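Surface glycan binding protein B (Bacteroides ovatus, PDB 6E57) binds mixed-linkage beta-glucan at the bacterial cell surface, supporting use of this cereal polysaccharide by a gut symbiont. Local coordinates at residues Pro134-Val139 and Ala151-Ser156; Phe141-Ser146 and Tyr210-Val215; Asn157-Thr162 and Pro174-Ser179; Ile164-Asn169 and Leu185-Pro190. All blocks are in the same frame, centred on the assembly; numbering follows the deposited sequence.

Interaction 1. Residues Pro134-Val139 and Ala151-Ser156; sequences PQSKEV and ARLYGS. With NA (sodium ion), chain N; PO4 (phosphate ion), chain L.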
loop_
_atom_site.group_PDB
_atom_site.type_symbol
_atom_site.label_atom_id
_atom_site.label_comp_id
_atom_site.label_asym_id
_atom_site.label_seq_id
_atom_site.Cartn_x
_atom_site.Cartn_y
_atom_site.Cartn_z
ATOM N N PRO A 134 19.046 -8.661 -10.278
ATOM C CA PRO A 134 18.005 -9.111 -9.354
ATOM C C PRO A 134 17.559 -7.916 -8.500
ATOM O O PRO A 134 18.397 -7.235 -7.907
ATOM C CB PRO A 134 18.677 -10.195 -8.498
ATOM C CG PRO A 134 19.882 -10.625 -9.312
ATOM C CD PRO A 134 20.303 -9.396 -10.096
ATOM N N GLN A 135 16.249 -7.663 -8.476
ATOM C CA GLN A 135 15.697 -6.481 -7.837
ATOM C C GLN A 135 14.305 -6.801 -7.287
ATOM O O GLN A 135 13.642 -7.721 -7.758
ATOM C CB GLN A 135 15.656 -5.319 -8.831
ATOM C CG GLN A 135 14.791 -5.577 -10.055
ATOM C CD GLN A 135 15.156 -4.656 -11.192
ATOM O OE1 GLN A 135 14.442 -3.707 -11.502
ATOM N NE2 GLN A 135 16.299 -4.918 -11.809
ATOM N N SER A 136 13.888 -6.027 -6.280
ATOM C CA SER A 136 12.610 -6.214 -5.621
ATOM C C SER A 136 12.184 -4.915 -4.933
ATOM O O SER A 136 12.967 -4.315 -4.200
ATOM C CB SER A 136 12.678 -7.355 -4.638
ATOM O OG SER A 136 11.403 -7.622 -4.073
ATOM N N LYS A 137 10.943 -4.497 -5.204
ATOM C CA LYS A 137 10.239 -3.463 -4.452
ATOM C C LYS A 137 9.004 -4.080 -3.787
ATOM O O LYS A 137 8.620 -5.223 -4.083
ATOM C CB LYS A 137 9.798 -2.317 -5.367
ATOM C CG LYS A 137 10.912 -1.659 -6.166
ATOM C CD LYS A 137 10.526 -0.312 -6.736
ATOM C CE LYS A 137 11.718 0.467 -7.252
ATOM N NZ LYS A 137 11.546 1.923 -7.037
ATOM N N GLU A 138 8.391 -3.303 -2.892
ATOM C CA GLU A 138 7.136 -3.666 -2.266
ATOM C C GLU A 138 6.002 -3.376 -3.253
ATOM O O GLU A 138 5.877 -2.259 -3.742
ATOM C CB GLU A 138 6.936 -2.891 -0.961
ATOM C CG GLU A 138 5.649 -3.255 -0.242
ATOM C CD GLU A 138 5.625 -2.927 1.242
ATOM O OE1 GLU A 138 5.979 -1.782 1.606
ATOM O OE2 GLU A 138 5.259 -3.824 2.030
ATOM N N VAL A 139 5.197 -4.403 -3.547
ATOM C CA VAL A 139 3.983 -4.260 -4.342
ATOM C C VAL A 139 2.837 -3.835 -3.413
ATOM O O VAL A 139 2.328 -2.722 -3.529
ATOM C CB VAL A 139 3.656 -5.558 -5.106
ATOM C CG1 VAL A 139 2.243 -5.549 -5.676
ATOM C CG2 VAL A 139 4.678 -5.825 -6.201
ATOM N N ALA A 151 7.762 -15.718 3.628
ATOM C CA ALA A 151 7.490 -14.387 3.082
ATOM C C ALA A 151 7.780 -14.389 1.575
ATOM O O ALA A 151 8.350 -15.348 1.058
ATOM C CB ALA A 151 8.322 -13.357 3.807
ATOM N N ARG A 152 7.382 -13.311 0.888
ATOM C CA ARG A 152 7.518 -13.191 -0.564
ATOM C C ARG A 152 8.266 -11.907 -0.928
ATOM O O ARG A 152 8.059 -10.865 -0.314
ATOM C CB ARG A 152 6.153 -13.124 -1.252
ATOM C CG ARG A 152 5.176 -14.211 -0.834
ATOM C CD ARG A 152 3.837 -14.010 -1.503
ATOM N NE ARG A 152 3.063 -15.237 -1.474
ATOM C CZ ARG A 152 2.070 -15.513 -2.307
ATOM N NH1 ARG A 152 1.673 -14.604 -3.181
ATOM N NH2 ARG A 152 1.488 -16.700 -2.272
ATOM N N LEU A 153 9.115 -12.011 -1.954
ATOM C CA LEU A 153 9.645 -10.875 -2.695
ATOM C C LEU A 153 9.086 -10.927 -4.123
ATOM O O LEU A 153 9.101 -11.987 -4.756
ATOM C CB LEU A 153 11.176 -10.937 -2.711
ATOM C CG LEU A 153 11.866 -10.917 -1.347
ATOM C CD1 LEU A 153 13.361 -11.157 -1.497
ATOM C CD2 LEU A 153 11.616 -9.606 -0.624
ATOM N N TYR A 154 8.574 -9.786 -4.597
ATOM C CA TYR A 154 8.215 -9.568 -5.993
ATOM C C TYR A 154 9.250 -8.634 -6.626
ATOM O O TYR A 154 9.743 -7.721 -5.967
ATOM C CB TYR A 154 6.821 -8.948 -6.118
ATOM C CG TYR A 154 5.685 -9.844 -5.701
ATOM C CD1 TYR A 154 5.186 -10.813 -6.557
ATOM C CD2 TYR A 154 5.092 -9.714 -4.455
ATOM C CE1 TYR A 154 4.135 -11.634 -6.184
ATOM C CE2 TYR A 154 4.043 -10.530 -4.065
ATOM C CZ TYR A 154 3.561 -11.491 -4.934
ATOM O OH TYR A 154 2.533 -12.300 -4.554
ATOM N N GLY A 155 9.561 -8.868 -7.905
ATOM C CA GLY A 155 10.477 -8.017 -8.642
ATOM C C GLY A 155 10.827 -8.598 -9.997
ATOM O O GLY A 155 9.940 -9.029 -10.736
ATOM N N SER A 156 12.130 -8.594 -10.310
ATOM C CA SER A 156 12.670 -9.044 -11.592
ATOM C C SER A 156 13.971 -9.823 -11.370
ATOM O O SER A 156 14.731 -9.530 -10.443
ATOM C CB SER A 156 12.896 -7.880 -12.521
ATOM O OG SER A 156 11.714 -7.108 -12.667
HETATM NA NA NA N . 8.236 -9.478 -12.535
HETATM P P PO4 L . -0.665 -16.740 -5.554
HETATM O O1 PO4 L . -0.397 -15.507 -6.387
HETATM O O2 PO4 L . 0.303 -17.831 -5.952
HETATM O O3 PO4 L . -2.082 -17.221 -5.800
HETATM O O4 PO4 L . -0.464 -16.400 -4.090
#
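Gln-135 and Ser-156 form an antiparallel hydrogen-bonded pair: Gln-135 N donates to Ser-156 O at 3.1 Å and Ser-156 N returns the bond to Gln-135 O, also at 3.1 Å. Beside this pair the hydroxyl of Ser-136 takes over: with OG anti to the backbone N (chi1 -175°), it donates to Tyr-154 O from above the carbonyl plane, though the length of this bond is doubtful. The same OG has a second partner, the guanidinium of Arg-143. Further along, Val-139 CG2 lies 3.8 Å from Tyr-154 CB, the two side chains crossing at about a right angle. The tyrosine's far end is held by its own strand, where Arg-152 NH1 donates to Tyr-154 OH at 2.8 Å, nearly in the guanidinium plane. NH1 and NH2 of Arg-152 both reach O4 of a phosphate, probably from the crystallisation liquor, while Tyr-184 offers a cation-pi partner. Where the chain turns a corner, Gly-155 O binds a sodium ion at 2.5 Å. The loosely bonded strand 135-137 thus meets the end of strand 150-154, which pairs with strand 184-188; Leu-153 and Pro-134 face strand 196-203 of the other sheet.

Interaction 2. Residues Phe141-Ser146 and Tyr210-Val215; sequences FERIVS and YGADMV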
loop_
_atom_site.group_PDB
_atom_site.type_symbol
_atom_site.label_atom_id
_atom_site.label_comp_id
_atom_site.label_asym_id
_atom_site.label_seq_id
_atom_site.Cartn_x
_atom_site.Cartn_y
_atom_site.Cartn_z
ATOM N N PHE A 141 1.921 -5.421 0.632
ATOM C CA PHE A 141 2.279 -5.358 2.042
ATOM C C PHE A 141 3.150 -6.566 2.425
ATOM O O PHE A 141 3.245 -6.909 3.604
ATOM C CB PHE A 141 1.001 -5.249 2.880
ATOM C CG PHE A 141 0.147 -4.044 2.560
ATOM C CD1 PHE A 141 0.460 -2.790 3.075
ATOM C CD2 PHE A 141 -0.968 -4.157 1.739
ATOM C CE1 PHE A 141 -0.322 -1.681 2.779
ATOM C CE2 PHE A 141 -1.748 -3.046 1.443
ATOM C CZ PHE A 141 -1.426 -1.811 1.964
ATOM N N GLU A 142 3.827 -7.163 1.433
ATOM C CA GLU A 142 4.542 -8.439 1.598
ATOM C C GLU A 142 5.882 -8.236 2.325
ATOM O O GLU A 142 6.489 -9.202 2.791
ATOM C CB GLU A 142 4.742 -9.128 0.245
ATOM C CG GLU A 142 5.784 -8.477 -0.654
ATOM C CD GLU A 142 5.297 -7.336 -1.535
ATOM O OE1 GLU A 142 4.091 -7.009 -1.480
ATOM O OE2 GLU A 142 6.135 -6.777 -2.281
ATOM N N ARG A 143 6.340 -6.982 2.423
ATOM C CA ARG A 143 7.589 -6.648 3.116
ATOM C C ARG A 143 7.397 -6.654 4.643
ATOM O O ARG A 143 8.364 -6.510 5.379
ATOM C CB ARG A 143 8.132 -5.299 2.632
ATOM C CG ARG A 143 9.317 -5.411 1.683
ATOM C CD ARG A 143 8.967 -5.938 0.306
ATOM N NE ARG A 143 10.089 -6.467 -0.464
ATOM C CZ ARG A 143 11.258 -5.859 -0.662
ATOM N NH1 ARG A 143 11.797 -5.103 0.277
ATOM N NH2 ARG A 143 11.904 -6.032 -1.800
ATOM N N ILE A 144 6.156 -6.806 5.117
ATOM C CA ILE A 144 5.884 -7.027 6.536
ATOM C C ILE A 144 5.845 -8.542 6.769
ATOM O O ILE A 144 4.977 -9.233 6.235
ATOM C CB ILE A 144 4.585 -6.311 6.968
ATOM C CG1 ILE A 144 4.702 -4.794 6.794
ATOM C CG2 ILE A 144 4.202 -6.681 8.395
ATOM C CD1 ILE A 144 3.379 -4.078 6.720
ATOM N N VAL A 145 6.805 -9.042 7.559
ATOM C CA VAL A 145 7.077 -10.471 7.693
ATOM C C VAL A 145 7.126 -10.837 9.178
ATOM O O VAL A 145 7.226 -9.965 10.036
ATOM C CB VAL A 145 8.388 -10.858 6.982
ATOM C CG1 VAL A 145 8.363 -10.469 5.513
ATOM C CG2 VAL A 145 9.608 -10.265 7.665
ATOM N N SER A 146 7.071 -12.143 9.451
ATOM C CA SER A 146 6.990 -12.688 10.799
ATOM C C SER A 146 8.058 -13.764 10.976
ATOM O O SER A 146 8.249 -14.597 10.092
ATOM C CB SER A 146 5.605 -13.227 11.060
ATOM O OG SER A 146 5.533 -13.879 12.319
ATOM N N TYR A 210 23.042 -7.437 -4.467
ATOM C CA TYR A 210 22.129 -6.434 -5.005
ATOM C C TYR A 210 21.145 -6.012 -3.910
ATOM O O TYR A 210 20.719 -6.840 -3.105
ATOM C CB TYR A 210 21.364 -6.986 -6.208
ATOM C CG TYR A 210 22.224 -7.602 -7.281
ATOM C CD1 TYR A 210 22.574 -8.943 -7.234
ATOM C CD2 TYR A 210 22.690 -6.847 -8.346
ATOM C CE1 TYR A 210 23.363 -9.519 -8.216
ATOM C CE2 TYR A 210 23.478 -7.408 -9.339
ATOM C CZ TYR A 210 23.815 -8.748 -9.273
ATOM O OH TYR A 210 24.591 -9.308 -10.246
ATOM N N GLY A 211 20.781 -4.727 -3.909
ATOM C CA GLY A 211 19.884 -4.162 -2.908
ATOM C C GLY A 211 18.432 -4.488 -3.206
ATOM O O GLY A 211 18.037 -4.560 -4.373
ATOM N N ALA A 212 17.643 -4.691 -2.141
ATOM C CA ALA A 212 16.221 -5.022 -2.246
ATOM C C ALA A 212 15.400 -4.311 -1.158
ATOM O O ALA A 212 14.333 -4.794 -0.769
ATOM C CB ALA A 212 16.059 -6.519 -2.173
ATOM N N ASP A 213 15.897 -3.160 -0.684
ATOM C CA ASP A 213 15.155 -2.247 0.195
ATOM C C ASP A 213 14.800 -2.954 1.514
ATOM O O ASP A 213 15.469 -3.909 1.901
ATOM C CB ASP A 213 13.968 -1.637 -0.559
ATOM C CG ASP A 213 14.246 -0.231 -1.064
ATOM O OD1 ASP A 213 14.761 0.584 -0.270
ATOM O OD2 ASP A 213 13.956 0.035 -2.248
ATOM N N MET A 214 13.764 -2.454 2.207
ATOM C CA MET A 214 13.504 -2.739 3.622
ATOM C C MET A 214 12.487 -3.876 3.788
ATOM O O MET A 214 11.593 -4.061 2.961
ATOM C CB MET A 214 12.953 -1.495 4.325
ATOM C CG MET A 214 13.878 -0.302 4.251
ATOM S SD MET A 214 15.529 -0.673 4.890
ATOM C CE MET A 214 15.152 -1.030 6.605
ATOM N N VAL A 215 12.647 -4.614 4.894
ATOM C CA VAL A 215 11.690 -5.588 5.404
ATOM C C VAL A 215 11.410 -5.228 6.867
ATOM O O VAL A 215 12.300 -4.749 7.561
ATOM C CB VAL A 215 12.232 -7.025 5.257
ATOM C CG1 VAL A 215 11.636 -7.981 6.278
ATOM C CG2 VAL A 215 12.026 -7.564 3.848
#
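Arg-143 reaches along strand 209-217 and turns the edge of its guanidinium to two backbone carbonyls, those of Ala-212 and Met-214. NH1 and NH2 grip Ala-212 O together, end-on, at 2.8 Å and 2.9 Å; the NH1 bond runs nearly in line with C=O (163°), whereas NH2 comes in tilted from the carbonyl plane. NH1 also donates to Met-214 O at 2.9 Å, here from above the carbonyl plane. Since both oxygens lie close to the guanidinium plane, three bonds fix the rotation of the group. A bend at chi2 (71°) directs the outer chain to these two carbonyls. Nearer the backbone, the arginine crosses Val-215 at about a right angle, with Arg-143 CG 4.1 Å from Val-215 CG2. Beyond Arg-143 the contact becomes apolar: Val-145 points at strand 209-217 and sets CG2 against Val-215 CG1 at 3.4 Å, again crosswise. Arg-143 itself sits in a type I beta turn running from Phe-141 to Ile-144, and backbone bonds from Arg-143 and Val-145 to Lys-216 continue the joint. The short first strand 144-145, running parallel to the last strand 209-217 at the edge of a five-stranded sheet, is consistent with an immunoglobulin-like beta-sandwich, as is the strand order.

Interaction 3. Residues Asn157-Thr162 and Pro174-Ser179; sequences NLQNVT and PTYVES. With PO4 (phosphate ion), chain J; PO4 (phosphate ion), chain L.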
loop_
_atom_site.group_PDB
_atom_site.type_symbol
_atom_site.label_atom_id
_atom_site.label_comp_id
_atom_site.label_asym_id
_atom_site.label_seq_id
_atom_site.Cartn_x
_atom_site.Cartn_y
_atom_site.Cartn_z
ATOM N N ASN A 157 14.200 -10.819 -12.234
ATOM C CA ASN A 157 15.436 -11.602 -12.298
ATOM C C ASN A 157 15.723 -12.290 -10.955
ATOM O O ASN A 157 16.873 -12.595 -10.650
ATOM C CB ASN A 157 16.611 -10.724 -12.734
ATOM C CG ASN A 157 16.328 -9.963 -14.010
ATOM O OD1 ASN A 157 16.422 -8.740 -14.041
ATOM N ND2 ASN A 157 15.969 -10.675 -15.066
ATOM N N LEU A 158 14.672 -12.571 -10.174
ATOM C CA LEU A 158 14.831 -13.096 -8.824
ATOM C C LEU A 158 15.138 -14.598 -8.855
ATOM O O LEU A 158 15.500 -15.156 -7.825
ATOM C CB LEU A 158 13.565 -12.823 -8.009
ATOM C CG LEU A 158 13.354 -11.377 -7.570
ATOM C CD1 LEU A 158 12.088 -11.259 -6.735
ATOM C CD2 LEU A 158 14.553 -10.860 -6.797
ATOM N N GLN A 159 14.994 -15.241 -10.023
ATOM C CA GLN A 159 15.388 -16.648 -10.195
ATOM C C GLN A 159 16.906 -16.811 -10.026
ATOM O O GLN A 159 17.378 -17.923 -9.818
ATOM C CB GLN A 159 14.955 -17.199 -11.557
ATOM C CG GLN A 159 15.586 -16.500 -12.754
ATOM C CD GLN A 159 14.587 -15.647 -13.497
ATOM O OE1 GLN A 159 14.116 -14.626 -12.994
ATOM N NE2 GLN A 159 14.249 -16.072 -14.705
ATOM N N ASN A 160 17.655 -15.705 -10.122
ATOM C CA ASN A 160 19.114 -15.698 -9.991
ATOM C C ASN A 160 19.548 -15.850 -8.525
ATOM O O ASN A 160 20.669 -16.286 -8.268
ATOM C CB ASN A 160 19.721 -14.415 -10.562
ATOM C CG ASN A 160 19.542 -14.281 -12.060
ATOM O OD1 ASN A 160 18.992 -15.166 -12.711
ATOM N ND2 ASN A 160 20.016 -13.177 -12.615
ATOM N N VAL A 161 18.672 -15.485 -7.581
ATOM C CA VAL A 161 19.033 -15.326 -6.167
ATOM C C VAL A 161 19.196 -16.705 -5.509
ATOM O O VAL A 161 18.264 -17.498 -5.495
ATOM C CB VAL A 161 17.982 -14.484 -5.418
ATOM C CG1 VAL A 161 18.380 -14.257 -3.967
ATOM C CG2 VAL A 161 17.714 -13.157 -6.114
ATOM N N THR A 162 20.381 -16.960 -4.939
ATOM C CA THR A 162 20.670 -18.202 -4.205
ATOM C C THR A 162 20.637 -17.971 -2.686
ATOM O O THR A 162 20.538 -18.933 -1.924
ATOM C CB THR A 162 22.017 -18.799 -4.629
ATOM O OG1 THR A 162 23.020 -17.791 -4.492
ATOM C CG2 THR A 162 22.007 -19.321 -6.049
ATOM N N PRO A 174 15.864 -19.957 -0.735
ATOM C CA PRO A 174 14.904 -19.212 -1.545
ATOM C C PRO A 174 14.323 -20.121 -2.635
ATOM O O PRO A 174 15.042 -20.949 -3.201
ATOM C CB PRO A 174 15.740 -18.072 -2.141
ATOM C CG PRO A 174 17.120 -18.678 -2.264
ATOM C CD PRO A 174 17.253 -19.594 -1.061
ATOM N N THR A 175 13.024 -19.958 -2.897
ATOM C CA THR A 175 12.316 -20.719 -3.901
ATOM C C THR A 175 11.550 -19.745 -4.802
ATOM O O THR A 175 10.719 -18.977 -4.327
ATOM C CB THR A 175 11.405 -21.763 -3.246
ATOM O OG1 THR A 175 12.229 -22.617 -2.451
ATOM C CG2 THR A 175 10.631 -22.594 -4.246
ATOM N N TYR A 176 11.863 -19.784 -6.101
ATOM C CA TYR A 176 11.175 -19.005 -7.113
ATOM C C TYR A 176 9.909 -19.759 -7.532
ATOM O O TYR A 176 9.988 -20.852 -8.092
ATOM C CB TYR A 176 12.113 -18.750 -8.295
ATOM C CG TYR A 176 11.561 -17.836 -9.358
ATOM C CD1 TYR A 176 11.554 -16.460 -9.194
ATOM C CD2 TYR A 176 11.056 -18.348 -10.539
ATOM C CE1 TYR A 176 11.055 -15.618 -10.176
ATOM C CE2 TYR A 176 10.551 -17.521 -11.528
ATOM C CZ TYR A 176 10.551 -16.151 -11.350
ATOM O OH TYR A 176 10.055 -15.348 -12.333
ATOM N N VAL A 177 8.744 -19.169 -7.244
ATOM C CA VAL A 177 7.457 -19.818 -7.466
ATOM C C VAL A 177 6.836 -19.260 -8.750
ATOM O O VAL A 177 6.672 -18.054 -8.889
ATOM C CB VAL A 177 6.516 -19.629 -6.259
ATOM C CG1 VAL A 177 5.186 -20.344 -6.461
ATOM C CG2 VAL A 177 7.176 -20.072 -4.959
ATOM N N GLU A 178 6.497 -20.162 -9.678
ATOM C CA GLU A 178 5.695 -19.827 -10.844
ATOM C C GLU A 178 4.227 -19.724 -10.415
ATOM O O GLU A 178 3.740 -20.556 -9.650
ATOM C CB GLU A 178 5.888 -20.864 -11.949
ATOM C CG GLU A 178 7.285 -20.851 -12.540
ATOM C CD GLU A 178 7.352 -21.165 -14.024
ATOM O OE1 GLU A 178 6.480 -21.920 -14.511
ATOM O OE2 GLU A 178 8.271 -20.648 -14.691
ATOM N N SER A 179 3.540 -18.696 -10.924
ATOM C CA SER A 179 2.196 -18.339 -10.493
ATOM C C SER A 179 1.349 -17.918 -11.699
ATOM O O SER A 179 1.886 -17.539 -12.741
ATOM C CB SER A 179 2.258 -17.246 -9.456
ATOM O OG SER A 179 0.958 -16.803 -9.100
HETATM P P PO4 J . 11.173 -12.326 -13.716
HETATM O O1 PO4 J . 11.535 -11.094 -14.516
HETATM O O2 PO4 J . 11.632 -13.557 -14.454
HETATM O O3 PO4 J . 9.675 -12.370 -13.511
HETATM O O4 PO4 J . 11.867 -12.273 -12.364
HETATM P P PO4 L . -0.665 -16.740 -5.554
HETATM O O1 PO4 L . -0.397 -15.507 -6.387
HETATM O O2 PO4 L . 0.303 -17.831 -5.952
HETATM O O3 PO4 L . -2.082 -17.221 -5.800
HETATM O O4 PO4 L . -0.464 -16.400 -4.090
#
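Gln-159 lies over one face of the Tyr-176 ring, and this CH-pi contact is the main side-chain meeting of the loop 157-162 with strand 175-177. Its CB stands 4.1 Å from the ring centroid, only 10° off the normal. Tyr-176 swings its ring there by placing CG anti to the backbone N (chi1 -174°), and the chain of the 3-10 segment 158-160 runs past the CD1 side, where Gln-159 N approaches CD1 to 3.7 Å. Apolar packing between side chains is lighter: Leu-158 CB lies 4.3 Å from Tyr-176 CD1. The Pro-174 ring makes a separate van der Waals contact with backbone, its CG 3.4 Å from Thr-162 O. No hydrogen bond joins the two segments. Polar contacts instead run through a different phosphate from the one at Arg-152, again probably from the crystallisation liquor, to which Asn-157 N and Tyr-176 OH each make a weak bond. The hydroxyl has a firmer partner in Asn-183, whose ND2 bonds to it and whose OD1 accepts from Ser-179 N. Leu-158 and Val-161 turn into the domain toward Leu-202, and Val-161 and Pro-174 both touch Leu-185. Without a hydrogen bond between the segments, CH-pi and van der Waals contacts carry the meeting; the phosphate is bound only by weak bonds from Asn-157 N and Tyr-176 OH within these segments.

Interaction 4. Residues Ile164-Asn169 and Leu185-Pro190; sequences ILLGGN and LEYTIP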
loop_
_atom_site.group_PDB
_atom_site.type_symbol
_atom_site.label_atom_id
_atom_site.label_comp_id
_atom_site.label_asym_id
_atom_site.label_seq_id
_atom_site.Cartn_x
_atom_site.Cartn_y
_atom_site.Cartn_z
ATOM N N ILE A 164 19.429 -14.729 0.481
ATOM C CA ILE A 164 19.024 -13.415 0.947
ATOM C C ILE A 164 19.689 -13.174 2.305
ATOM O O ILE A 164 19.672 -14.056 3.161
ATOM C CB ILE A 164 17.490 -13.299 1.048
ATOM C CG1 ILE A 164 16.800 -13.593 -0.286
ATOM C CG2 ILE A 164 17.101 -11.932 1.593
ATOM C CD1 ILE A 164 15.316 -13.835 -0.166
ATOM N N LEU A 165 20.260 -11.979 2.481
ATOM C CA LEU A 165 20.884 -11.570 3.739
ATOM C C LEU A 165 19.904 -10.673 4.505
ATOM O O LEU A 165 19.387 -9.699 3.958
ATOM C CB LEU A 165 22.200 -10.837 3.449
ATOM C CG LEU A 165 23.201 -11.580 2.562
ATOM C CD1 LEU A 165 24.482 -10.774 2.408
ATOM C CD2 LEU A 165 23.510 -12.968 3.109
ATOM N N LEU A 166 19.657 -11.026 5.772
ATOM C CA LEU A 166 18.715 -10.328 6.630
ATOM C C LEU A 166 19.291 -10.259 8.047
ATOM O O LEU A 166 19.339 -11.271 8.756
ATOM C CB LEU A 166 17.378 -11.075 6.602
ATOM C CG LEU A 166 16.150 -10.264 7.014
ATOM C CD1 LEU A 166 14.880 -10.912 6.486
ATOM C CD2 LEU A 166 16.073 -10.101 8.524
ATOM N N GLY A 167 19.740 -9.059 8.432
ATOM C CA GLY A 167 20.221 -8.762 9.778
ATOM C C GLY A 167 21.189 -9.813 10.302
ATOM O O GLY A 167 20.981 -10.377 11.379
ATOM N N GLY A 168 22.243 -10.084 9.524
ATOM C CA GLY A 168 23.317 -10.979 9.940
ATOM C C GLY A 168 23.082 -12.422 9.524
ATOM O O GLY A 168 24.043 -13.164 9.330
ATOM N N ASN A 169 21.810 -12.828 9.400
ATOM C CA ASN A 169 21.456 -14.183 8.977
ATOM C C ASN A 169 21.644 -14.303 7.460
ATOM O O ASN A 169 21.477 -13.333 6.727
ATOM C CB ASN A 169 20.029 -14.563 9.385
ATOM C CG ASN A 169 19.804 -14.480 10.879
ATOM O OD1 ASN A 169 19.927 -13.408 11.466
ATOM N ND2 ASN A 169 19.472 -15.600 11.500
ATOM N N LEU A 185 9.702 -14.719 -5.083
ATOM C CA LEU A 185 10.733 -15.461 -4.386
ATOM C C LEU A 185 10.252 -15.720 -2.954
ATOM O O LEU A 185 10.113 -14.791 -2.160
ATOM C CB LEU A 185 12.038 -14.658 -4.413
ATOM C CG LEU A 185 13.298 -15.425 -4.018
ATOM C CD1 LEU A 185 13.612 -16.526 -5.021
ATOM C CD2 LEU A 185 14.480 -14.477 -3.889
ATOM N N GLU A 186 9.958 -16.992 -2.665
ATOM C CA GLU A 186 9.529 -17.440 -1.351
ATOM C C GLU A 186 10.778 -17.689 -0.499
ATOM O O GLU A 186 11.756 -18.250 -0.988
ATOM C CB GLU A 186 8.673 -18.701 -1.488
ATOM C CG GLU A 186 7.720 -18.936 -0.331
ATOM C CD GLU A 186 6.652 -19.983 -0.609
ATOM O OE1 GLU A 186 7.021 -21.139 -0.917
ATOM O OE2 GLU A 186 5.454 -19.638 -0.534
ATOM N N TYR A 187 10.736 -17.256 0.765
ATOM C CA TYR A 187 11.848 -17.437 1.691
ATOM C C TYR A 187 11.311 -17.476 3.126
ATOM O O TYR A 187 10.282 -16.881 3.416
ATOM C CB TYR A 187 12.897 -16.339 1.486
ATOM C CG TYR A 187 12.480 -14.949 1.901
ATOM C CD1 TYR A 187 11.499 -14.255 1.210
ATOM C CD2 TYR A 187 13.088 -14.310 2.970
ATOM C CE1 TYR A 187 11.120 -12.974 1.579
ATOM C CE2 TYR A 187 12.724 -13.028 3.349
ATOM C CZ TYR A 187 11.737 -12.356 2.651
ATOM O OH TYR A 187 11.369 -11.094 3.021
ATOM N N THR A 188 12.023 -18.198 4.001
ATOM C CA THR A 188 11.660 -18.356 5.407
ATOM C C THR A 188 12.482 -17.383 6.260
ATOM O O THR A 188 13.706 -17.331 6.143
ATOM C CB THR A 188 11.881 -19.797 5.886
ATOM O OG1 THR A 188 11.296 -20.694 4.942
ATOM C CG2 THR A 188 11.292 -20.056 7.254
ATOM N N ILE A 189 11.794 -16.629 7.124
ATOM C CA ILE A 189 12.442 -15.743 8.091
ATOM C C ILE A 189 12.944 -16.605 9.247
ATOM O O ILE A 189 12.181 -17.390 9.806
ATOM C CB ILE A 189 11.480 -14.642 8.587
ATOM C CG1 ILE A 189 10.800 -13.887 7.440
ATOM C CG2 ILE A 189 12.203 -13.690 9.528
ATOM C CD1 ILE A 189 11.744 -13.104 6.554
ATOM N N PRO A 190 14.234 -16.508 9.644
ATOM C CA PRO A 190 14.728 -17.238 10.811
ATOM C C PRO A 190 13.982 -16.809 12.083
ATOM O O PRO A 190 13.557 -15.658 12.184
ATOM C CB PRO A 190 16.215 -16.866 10.902
ATOM C CG PRO A 190 16.564 -16.326 9.525
ATOM C CD PRO A 190 15.286 -15.714 8.990
#
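Ile-164 leans on Tyr-187 and Leu-185 across the inside of the sandwich. Its CB bond points at the facing strand, and CG1, anti to the carbonyl carbon (chi1 -57°), leads across to CD1, the atom that does the touching. CD1 sits over one face of the Tyr-187 ring, offset toward the rim, 4.0 Å from the centroid and 3.7 Å from Tyr-187 CG. The same methyl meets Leu-185 CD2 at 3.9 Å, so one methyl touches both the ring and the leucine branch. Leu-166, two residues on, presents CD1 to the edge of that ring and to Ile-189 CD1, 3.8 Å away, the two side chains crossing at about a right angle. At the turn end, Asn-169 and Pro-190 slide past each other in opposite directions. Asn-169 closes a type I' turn through Gly-167 and Gly-168, which returns strand 163-166 into strand 169-171. The strand axes, 9.9 Å apart at closest approach and crossing at -44°, belong to opposing sheets; Leu-153 and Leu-202 add to the same apolar layer. With no hydrogen bond across it, this buried contact joins the sheets mainly by methyl groups packed against one another and an aromatic ring.

From the N-terminal side of the domain, strand 135-137 is met again at 151-156, closing the short loop of interaction 1. Before that closes, 141-146 opens interaction 2, which waits for its partner until 210-215; the two cross, sharing the Ser-136 to Arg-143 hydrogen bond. Interactions 3 and 4 both fall within that long span, after interaction 1 is complete. They cross each other, since 164-169 lies between the segments of interaction 3 and 185-190 follows 174-179. Interaction 4 joins the three-stranded sheet to the five-stranded one. Interaction 1 ties strand 135-137 to the end of 150-154, interaction 3 the 157-162 loop to strand 175-177, and interaction 2 the turn before the five-stranded sheet's first strand to its last strand.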